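Local coordinates for protein octopine dehydrogenase (Pecten maximus, PDB 3C7A) that catalyses the NADH-dependent reductive condensation of L-arginine with pyruvate to give D-octopine, and the reverse oxidation with NAD(+), at residues V106-A110 / K132-S137; Q118-Q124 / R381-Y386; H212-L216 / Y325-I330. One frame throughout, in Å; residues are numbered along the deposited sequence.

Three contacts run from the loops at the start of two strands of the nucleotide-binding sheet to the active site. Interaction 1 joins the loops leading into the parallel neighbours 111-114 and 137-141. Interaction 2, about 19 Å from interaction 1 between centres, brings the start of helix 121-129 against the loop between helices 349-362 and 391-396; along the chain these two cross. Interaction 3 is nested inside the loop that interaction 2 closes, and the two meet where Gln118 packs on Glu328. Interactions 1 and 3, about 35 Å apart between centres, lie on opposite sides of the chain's centre. Gln118 and His212 both bind pyruvate, and the touching contacts are consistent with one shared substrate site.

Interaction 1 (V106-A110 / K132-S137). With EDO (1,2-ethanediol), chain D.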
loop_
_atom_site.group_PDB
_atom_site.type_symbol
_atom_site.label_atom_id
_atom_site.label_comp_id
_atom_site.label_asym_id
_atom_site.label_seq_id
_atom_site.Cartn_x
_atom_site.Cartn_y
_atom_site.Cartn_z
ATOM N N VAL A 106 4.323 -0.260 -23.644
ATOM C CA VAL A 106 2.921 -0.221 -23.191
ATOM C C VAL A 106 1.983 0.496 -24.189
ATOM O O VAL A 106 2.318 1.568 -24.703
ATOM C CB VAL A 106 2.806 0.371 -21.743
ATOM C CG1 VAL A 106 3.282 1.826 -21.689
ATOM C CG2 VAL A 106 1.389 0.233 -21.188
ATOM N N GLN A 107 0.818 -0.104 -24.454
ATOM C CA GLN A 107 -0.148 0.446 -25.425
ATOM C C GLN A 107 -1.120 1.478 -24.822
ATOM O O GLN A 107 -1.332 1.508 -23.605
ATOM C CB GLN A 107 -0.903 -0.671 -26.173
ATOM C CG GLN A 107 -1.911 -1.483 -25.344
ATOM C CD GLN A 107 -2.741 -2.452 -26.189
ATOM O OE1 GLN A 107 -3.099 -2.156 -27.330
ATOM N NE2 GLN A 107 -3.056 -3.613 -25.622
ATOM N N ASP A 108 -1.704 2.310 -25.688
ATOM C CA ASP A 108 -2.616 3.392 -25.283
ATOM C C ASP A 108 -3.818 2.945 -24.434
ATOM O O ASP A 108 -4.228 3.658 -23.515
ATOM C CB ASP A 108 -3.117 4.170 -26.513
ATOM C CG ASP A 108 -2.125 5.230 -27.005
ATOM O OD1 ASP A 108 -1.001 5.332 -26.465
ATOM O OD2 ASP A 108 -2.479 5.971 -27.950
ATOM N N SER A 109 -4.369 1.768 -24.738
ATOM C CA SER A 109 -5.598 1.294 -24.085
ATOM C C SER A 109 -5.385 0.414 -22.839
ATOM O O SER A 109 -6.302 -0.296 -22.414
ATOM C CB SER A 109 -6.496 0.573 -25.102
ATOM O OG SER A 109 -5.953 -0.684 -25.480
ATOM N N ALA A 110 -4.195 0.477 -22.244
ATOM C CA ALA A 110 -3.856 -0.363 -21.086
ATOM C C ALA A 110 -4.420 0.149 -19.752
ATOM O O ALA A 110 -4.592 1.357 -19.562
ATOM C CB ALA A 110 -2.344 -0.544 -20.991
ATOM N N LYS A 132 2.203 9.794 -22.328
ATOM C CA LYS A 132 1.489 8.506 -22.347
ATOM C C LYS A 132 0.537 8.324 -21.152
ATOM O O LYS A 132 -0.486 7.641 -21.266
ATOM C CB LYS A 132 2.499 7.348 -22.426
ATOM C CG LYS A 132 1.905 5.928 -22.402
ATOM C CD LYS A 132 1.210 5.538 -23.710
ATOM C CE LYS A 132 2.200 5.080 -24.773
ATOM N NZ LYS A 132 1.521 4.368 -25.893
ATOM N N ALA A 133 0.870 8.951 -20.024
ATOM C CA ALA A 133 0.080 8.841 -18.789
ATOM C C ALA A 133 -1.316 9.482 -18.870
ATOM O O ALA A 133 -2.167 9.230 -18.013
ATOM C CB ALA A 133 0.865 9.407 -17.604
ATOM N N ALA A 134 -1.542 10.301 -19.896
ATOM C CA ALA A 134 -2.845 10.936 -20.121
ATOM C C ALA A 134 -3.786 10.080 -20.981
ATOM O O ALA A 134 -4.977 10.384 -21.099
ATOM C CB ALA A 134 -2.664 12.325 -20.733
ATOM N N ALA A 135 -3.247 9.012 -21.569
ATOM C CA ALA A 135 -4.027 8.097 -22.407
ATOM C C ALA A 135 -4.548 6.874 -21.640
ATOM O O ALA A 135 -5.695 6.462 -21.836
ATOM C CB ALA A 135 -3.213 7.663 -23.629
ATOM N N VAL A 136 -3.707 6.303 -20.774
ATOM C CA VAL A 136 -4.061 5.116 -19.970
ATOM C C VAL A 136 -4.926 5.455 -18.740
ATOM O O VAL A 136 -5.218 6.627 -18.488
ATOM C CB VAL A 136 -2.792 4.320 -19.520
ATOM C CG1 VAL A 136 -1.998 3.831 -20.727
ATOM C CG2 VAL A 136 -1.905 5.162 -18.596
ATOM N N SER A 137 -5.330 4.423 -17.990
ATOM C CA SER A 137 -6.061 4.577 -16.718
ATOM C C SER A 137 -5.244 4.067 -15.518
ATOM O O SER A 137 -4.425 3.156 -15.667
ATOM C CB SER A 137 -7.408 3.846 -16.775
ATOM O OG SER A 137 -8.298 4.450 -17.702
HETATM C C1 EDO D . 1.130 2.207 -28.571
HETATM O O1 EDO D . 2.200 2.090 -29.516
HETATM C C2 EDO D . -0.014 3.004 -29.184
HETATM O O2 EDO D . -1.220 2.236 -29.118
#
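A single ammonium group, NZ of Lys132, is shared by two acceptors of different kind in the loop 106-110, the backbone O of Val106 and the carboxylate OD1 of Asp108. It forms a salt bridge with OD1 of Asp108 at 2.8 Å, meeting that oxygen nearly along its C-O axis, and donates to O of Val106 at 3.1 Å. The second bond has a C=O...N angle of 149°, with NZ slightly tilted from the carbonyl plane. Lys132 reaches this position by a folded chain: CG leaves anti to the backbone N, but bends at chi2 (73°) and chi3 (81°) turn the end toward 106-110, and its methylenes CD and CE pass close to OD1. The lysine and aspartate side chains cross at about a right angle. A methionine in its place would probably leave the Asp108 carboxylate without its positive mate and the Val106 carbonyl without this donor.

Residues 107-110 make a type I beta turn, whose closing bond from Ala110 N to Gln107 O is weak at 3.3 Å. Against the turn lies CG1 of Val136, 3.6 Å from O of Asp108 and 4.4 Å from CB of Ala110. A 1,2-ethanediol, probably from the crystallisation liquor, accepts a long, weak bond from Asp108 N.

On the far side of the turn, Gln107 NE2 is bonded to Ala83 O. Segment 106-110 follows helix 95-102 and 132-137 follows helix 121-129; both lead into parallel strands, 111-114 and 137-141, where Val136 packs on Ile112 and Ser137 shares a backbone hydrogen bond with it.

Interaction 2 (Q118-Q124 / R381-Y386); sequences QAGFEFQ and RCPQRY
The backbones of 118-124 and 381-386 come nearest at Gly120 and Arg381, with CA atoms 5.3 Å apart, where the glycine takes the N-cap position before helix 121-129. A side chain on Gly120 would run into CB of Arg381, so the close approach depends on its absence.

Arg381 spans the interface with an extended chain from CG to NE. Its NH2 donates to OE1 of Gln124 at 2.8 Å with an N-H...O angle of 163°, and that oxygen lies near the guanidinium plane. NE adds a weak bond to the same OE1, so one amide oxygen meets two donors; the amide and guanidinium planes stand 81° apart. The remaining terminal nitrogen, NH1, donates to O of Ala119 at 3.2 Å, but comes from well above that carbonyl's plane. Together the bonds to Gln124 OE1 and Ala119 O limit the rotation of the guanidinium, and NH2 has a weak second partner in His95 ND1. Over one guanidinium face lie Gly120 O and Phe121 N.

Gln124 extends toward Arg381 with CG anti to its backbone N (chi1 -174°). Its other amide atom, NE2, donates to a water at 3.2 Å that also bonds to OH of Tyr386. Apolar contacts complete the interface: CB of Phe123 meets CD2 of Tyr386 at 4.1 Å, while Pro383 CB sits over one face of the Phe123 ring, offset toward its rim.

Pyruvate-binding Gln118 lies at the beginning of the segment. Helix 95-102 flanks Gln124 through Glu96 and Phe99, and helix 330-344 packs on Arg381 through Met332 and Val336. The contact thereby joins helix 121-129 to the loop between helices 349-362 and 391-396.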
loop_
_atom_site.group_PDB
_atom_site.type_symbol
_atom_site.label_atom_id
_atom_site.label_comp_id
_atom_site.label_asym_id
_atom_site.label_seq_id
_atom_site.Cartn_x
_atom_site.Cartn_y
_atom_site.Cartn_z
ATOM N N GLN A 118 0.013 1.829 -1.994
ATOM C CA GLN A 118 0.571 2.789 -1.047
ATOM C C GLN A 118 0.532 4.292 -1.568
ATOM O O GLN A 118 -0.113 4.590 -2.479
ATOM C CB GLN A 118 1.993 2.358 -0.490
ATOM C CG GLN A 118 2.000 1.085 0.412
ATOM C CD GLN A 118 3.365 0.677 0.950
ATOM O OE1 GLN A 118 4.163 0.123 0.253
ATOM N NE2 GLN A 118 3.610 0.959 2.208
ATOM N N ALA A 119 1.243 5.186 -0.942
ATOM C CA ALA A 119 1.039 6.620 -1.101
ATOM C C ALA A 119 2.018 7.208 -2.111
ATOM O O ALA A 119 3.221 6.953 -2.045
ATOM C CB ALA A 119 1.169 7.326 0.240
ATOM N N GLY A 120 1.495 7.997 -3.044
ATOM C CA GLY A 120 2.328 8.628 -4.077
ATOM C C GLY A 120 2.444 7.867 -5.392
ATOM O O GLY A 120 3.272 8.211 -6.241
ATOM N N PHE A 121 1.607 6.842 -5.556
ATOM C CA PHE A 121 1.596 5.970 -6.741
ATOM C C PHE A 121 1.362 6.736 -8.052
ATOM O O PHE A 121 2.072 6.518 -9.040
ATOM C CB PHE A 121 0.528 4.876 -6.555
ATOM C CG PHE A 121 0.601 3.750 -7.561
ATOM C CD1 PHE A 121 -0.294 3.695 -8.629
ATOM C CD2 PHE A 121 1.538 2.727 -7.421
ATOM C CE1 PHE A 121 -0.246 2.648 -9.555
ATOM C CE2 PHE A 121 1.597 1.675 -8.342
ATOM C CZ PHE A 121 0.702 1.635 -9.411
ATOM N N GLU A 122 0.376 7.633 -8.046
ATOM C CA GLU A 122 -0.031 8.376 -9.246
ATOM C C GLU A 122 0.981 9.439 -9.695
ATOM O O GLU A 122 1.182 9.634 -10.899
ATOM C CB GLU A 122 -1.418 9.014 -9.055
ATOM C CG GLU A 122 -2.574 8.019 -8.869
ATOM C CD GLU A 122 -2.827 7.638 -7.410
ATOM O OE1 GLU A 122 -2.029 8.025 -6.528
ATOM O OE2 GLU A 122 -3.838 6.950 -7.145
ATOM N N PHE A 123 1.608 10.123 -8.734
ATOM C CA PHE A 123 2.626 11.143 -9.039
ATOM C C PHE A 123 3.847 10.541 -9.745
ATOM O O PHE A 123 4.392 11.144 -10.679
ATOM C CB PHE A 123 3.083 11.895 -7.774
ATOM C CG PHE A 123 1.960 12.534 -6.980
ATOM C CD1 PHE A 123 0.924 13.220 -7.614
ATOM C CD2 PHE A 123 1.968 12.476 -5.586
ATOM C CE1 PHE A 123 -0.104 13.813 -6.873
ATOM C CE2 PHE A 123 0.947 13.069 -4.835
ATOM C CZ PHE A 123 -0.091 13.739 -5.482
ATOM N N GLN A 124 4.263 9.357 -9.292
ATOM C CA GLN A 124 5.423 8.639 -9.837
ATOM C C GLN A 124 5.192 8.157 -11.276
ATOM O O GLN A 124 6.083 8.274 -12.124
ATOM C CB GLN A 124 5.795 7.461 -8.920
ATOM C CG GLN A 124 7.083 6.717 -9.295
ATOM C CD GLN A 124 7.451 5.618 -8.302
ATOM O OE1 GLN A 124 6.624 4.775 -7.945
ATOM N NE2 GLN A 124 8.705 5.621 -7.858
ATOM N N ARG A 381 8.323 10.176 -2.103
ATOM C CA ARG A 381 7.289 10.325 -3.132
ATOM C C ARG A 381 6.438 11.602 -3.006
ATOM O O ARG A 381 5.349 11.678 -3.586
ATOM C CB ARG A 381 6.363 9.105 -3.128
ATOM C CG ARG A 381 6.834 7.915 -3.945
ATOM C CD ARG A 381 5.937 6.722 -3.642
ATOM N NE ARG A 381 5.898 5.741 -4.721
ATOM C CZ ARG A 381 5.109 4.668 -4.737
ATOM N NH1 ARG A 381 4.277 4.422 -3.731
ATOM N NH2 ARG A 381 5.153 3.836 -5.766
ATOM N N CYS A 382 6.921 12.593 -2.254
ATOM C CA CYS A 382 6.205 13.869 -2.111
ATOM C C CYS A 382 6.104 14.599 -3.460
ATOM O O CYS A 382 7.043 14.546 -4.257
ATOM C CB CYS A 382 6.850 14.759 -1.034
ATOM S SG CYS A 382 8.529 15.363 -1.377
ATOM N N PRO A 383 4.954 15.254 -3.732
ATOM C CA PRO A 383 4.708 15.918 -5.024
ATOM C C PRO A 383 5.761 16.947 -5.456
ATOM O O PRO A 383 5.988 17.116 -6.657
ATOM C CB PRO A 383 3.342 16.596 -4.828
ATOM C CG PRO A 383 3.096 16.590 -3.351
ATOM C CD PRO A 383 3.792 15.379 -2.832
ATOM N N GLN A 384 6.394 17.617 -4.491
ATOM C CA GLN A 384 7.410 18.643 -4.776
ATOM C C GLN A 384 8.710 18.071 -5.351
ATOM O O GLN A 384 9.460 18.783 -6.024
ATOM C CB GLN A 384 7.714 19.480 -3.525
ATOM C CG GLN A 384 6.599 20.442 -3.106
ATOM C CD GLN A 384 5.515 19.787 -2.254
ATOM O OE1 GLN A 384 5.582 18.596 -1.931
ATOM N NE2 GLN A 384 4.508 20.571 -1.883
ATOM N N ARG A 385 8.968 16.792 -5.080
ATOM C CA ARG A 385 10.143 16.088 -5.606
ATOM C C ARG A 385 10.103 15.979 -7.136
ATOM O O ARG A 385 11.151 15.924 -7.786
ATOM C CB ARG A 385 10.250 14.690 -4.982
ATOM C CG ARG A 385 11.528 13.931 -5.319
ATOM C CD ARG A 385 11.209 12.546 -5.868
ATOM N NE ARG A 385 12.408 11.807 -6.269
ATOM C CZ ARG A 385 13.019 11.925 -7.447
ATOM N NH1 ARG A 385 14.101 11.201 -7.703
ATOM N NH2 ARG A 385 12.562 12.764 -8.371
ATOM N N TYR A 386 8.894 15.949 -7.697
ATOM C CA TYR A 386 8.700 15.828 -9.147
ATOM C C TYR A 386 8.350 17.165 -9.816
ATOM O O TYR A 386 8.178 17.229 -11.037
ATOM C CB TYR A 386 7.621 14.784 -9.464
ATOM C CG TYR A 386 7.836 13.421 -8.832
ATOM C CD1 TYR A 386 8.788 12.534 -9.338
ATOM C CD2 TYR A 386 7.071 13.012 -7.739
ATOM C CE1 TYR A 386 8.983 11.276 -8.763
ATOM C CE2 TYR A 386 7.256 11.754 -7.157
ATOM C CZ TYR A 386 8.213 10.895 -7.675
ATOM O OH TYR A 386 8.399 9.655 -7.104
HETATM O O HOH W 1 10.800 7.945 -8.490
#

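Interaction 3 (H212-L216 / Y325-I330); sequences HPAIL and YLTEDI
The catalytic histidine, His212, stands near the start of helix 211-220 and faces the loop 325-330, whose Tyr325 and Asp329 approach its imidazole from different directions. Tyr325 makes a T-shaped (edge-to-face) stack: its ring edge points at the His212 face, with centroids 5.3 Å apart and planes at 68°. CE2 of Tyr325 lies over the centre of the imidazole, and CD2 of Tyr325 comes 4.0 Å from ND1 of His212. Asp329 comes instead to the ring edge. Its OD2 is 3.8 Å from His212 ND1, longer than a direct hydrogen bond, yet the carboxylate and imidazole are nearly coplanar, with 8° between their planes. A water links the same pair of residues: it accepts from His212 N at 3.0 Å and donates to OD2 of Asp329 at 3.2 Å. On His212, CG sits beside the backbone N (chi1 -73°), which turns the imidazole toward the loop. Its NE2 is hydrogen-bonded to Tyr235 OH, so the ring is held at this end while Tyr325 and Asp329 border it elsewhere. His212 also binds pyruvate, and Asp329 lies close to Gln118, another pyruvate-binding residue.

One helical turn along, Leu216 CD1 packs on CB of Tyr325 at 4.3 Å and on CD2 of Leu326. Pro213 uses two atoms of its ring, CB against Leu326 CD2 and CG against Ile330 CD1 (4.3 Å), giving the polar site an apolar flank.

Helix 349-362 lies behind Leu326 and Ile330, which both touch Ala358, and helix 330-344 receives Pro213 on Met334. Apolar side chains of 325-330 thus touch both helix 211-220 and helix 349-362, the segment running into the start of helix 330-344.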
loop_
_atom_site.group_PDB
_atom_site.type_symbol
_atom_site.label_atom_id
_atom_site.label_comp_id
_atom_site.label_asym_id
_atom_site.label_seq_id
_atom_site.Cartn_x
_atom_site.Cartn_y
_atom_site.Cartn_z
ATOM N N HIS A 212 1.375 3.086 13.266
ATOM C CA HIS A 212 2.497 2.308 13.811
ATOM C C HIS A 212 3.621 3.136 14.456
ATOM O O HIS A 212 4.132 2.747 15.510
ATOM C CB HIS A 212 3.059 1.317 12.779
ATOM C CG HIS A 212 2.167 0.141 12.521
ATOM N ND1 HIS A 212 1.980 -0.389 11.262
ATOM C CD2 HIS A 212 1.402 -0.600 13.357
ATOM C CE1 HIS A 212 1.144 -1.409 11.335
ATOM N NE2 HIS A 212 0.779 -1.558 12.596
ATOM N N PRO A 213 4.023 4.266 13.826
ATOM C CA PRO A 213 4.988 5.163 14.482
ATOM C C PRO A 213 4.530 5.706 15.844
ATOM O O PRO A 213 5.369 5.935 16.721
ATOM C CB PRO A 213 5.141 6.310 13.474
ATOM C CG PRO A 213 4.780 5.706 12.164
ATOM C CD PRO A 213 3.664 4.761 12.483
ATOM N N ALA A 214 3.222 5.899 16.016
ATOM C CA ALA A 214 2.658 6.404 17.275
ATOM C C ALA A 214 2.706 5.383 18.416
ATOM O O ALA A 214 2.900 5.752 19.577
ATOM C CB ALA A 214 1.227 6.900 17.064
ATOM N N ILE A 215 2.523 4.107 18.079
ATOM C CA ILE A 215 2.564 3.012 19.058
ATOM C C ILE A 215 3.990 2.762 19.572
ATOM O O ILE A 215 4.188 2.474 20.760
ATOM C CB ILE A 215 1.921 1.711 18.484
ATOM C CG1 ILE A 215 0.412 1.911 18.285
ATOM C CG2 ILE A 215 2.188 0.503 19.393
ATOM C CD1 ILE A 215 -0.262 0.859 17.413
ATOM N N LEU A 216 4.973 2.888 18.681
ATOM C CA LEU A 216 6.386 2.755 19.046
ATOM C C LEU A 216 6.884 3.927 19.902
ATOM O O LEU A 216 7.680 3.732 20.825
ATOM C CB LEU A 216 7.260 2.591 17.794
ATOM C CG LEU A 216 7.164 1.279 17.001
ATOM C CD1 LEU A 216 7.778 1.440 15.617
ATOM C CD2 LEU A 216 7.815 0.114 17.745
ATOM N N TYR A 325 8.685 -1.272 9.731
ATOM C CA TYR A 325 7.668 -0.401 10.334
ATOM C C TYR A 325 7.935 1.085 10.081
ATOM O O TYR A 325 6.997 1.883 10.004
ATOM C CB TYR A 325 7.555 -0.644 11.847
ATOM C CG TYR A 325 6.862 -1.930 12.255
ATOM C CD1 TYR A 325 7.538 -2.899 12.998
ATOM C CD2 TYR A 325 5.527 -2.174 11.917
ATOM C CE1 TYR A 325 6.910 -4.080 13.389
ATOM C CE2 TYR A 325 4.889 -3.355 12.301
ATOM C CZ TYR A 325 5.588 -4.303 13.037
ATOM O OH TYR A 325 4.970 -5.472 13.423
ATOM N N LEU A 326 9.211 1.449 9.960
ATOM C CA LEU A 326 9.611 2.845 9.761
ATOM C C LEU A 326 10.258 3.102 8.397
ATOM O O LEU A 326 10.116 4.192 7.840
ATOM C CB LEU A 326 10.546 3.311 10.887
ATOM C CG LEU A 326 10.040 3.319 12.339
ATOM C CD1 LEU A 326 11.189 3.589 13.301
ATOM C CD2 LEU A 326 8.912 4.328 12.556
ATOM N N THR A 327 10.959 2.100 7.865
ATOM C CA THR A 327 11.682 2.242 6.593
ATOM C C THR A 327 10.766 2.326 5.362
ATOM O O THR A 327 11.200 2.756 4.290
ATOM C CB THR A 327 12.745 1.127 6.392
ATOM O OG1 THR A 327 12.123 -0.161 6.465
ATOM C CG2 THR A 327 13.840 1.222 7.452
ATOM N N GLU A 328 9.507 1.914 5.525
ATOM C CA GLU A 328 8.499 2.018 4.466
ATOM C C GLU A 328 7.428 3.072 4.779
ATOM O O GLU A 328 7.106 3.901 3.928
ATOM C CB GLU A 328 7.845 0.655 4.192
ATOM C CG GLU A 328 8.666 -0.285 3.305
ATOM C CD GLU A 328 8.205 -0.303 1.851
ATOM O OE1 GLU A 328 7.068 -0.753 1.585
ATOM O OE2 GLU A 328 8.987 0.114 0.969
ATOM N N ASP A 329 6.897 3.042 6.002
ATOM C CA ASP A 329 5.772 3.906 6.399
ATOM C C ASP A 329 6.081 5.410 6.470
ATOM O O ASP A 329 5.161 6.231 6.429
ATOM C CB ASP A 329 5.163 3.432 7.729
ATOM C CG ASP A 329 4.397 2.119 7.598
ATOM O OD1 ASP A 329 4.342 1.550 6.487
ATOM O OD2 ASP A 329 3.844 1.654 8.620
ATOM N N ILE A 330 7.361 5.768 6.578
ATOM C CA ILE A 330 7.761 7.181 6.609
ATOM C C ILE A 330 7.962 7.778 5.197
ATOM O O ILE A 330 7.208 8.674 4.811
ATOM C CB ILE A 330 8.991 7.449 7.552
ATOM C CG1 ILE A 330 8.695 7.021 9.002
ATOM C CG2 ILE A 330 9.450 8.915 7.474
ATOM C CD1 ILE A 330 7.585 7.805 9.717
HETATM O O HOH W 2 1.341 2.925 10.236
#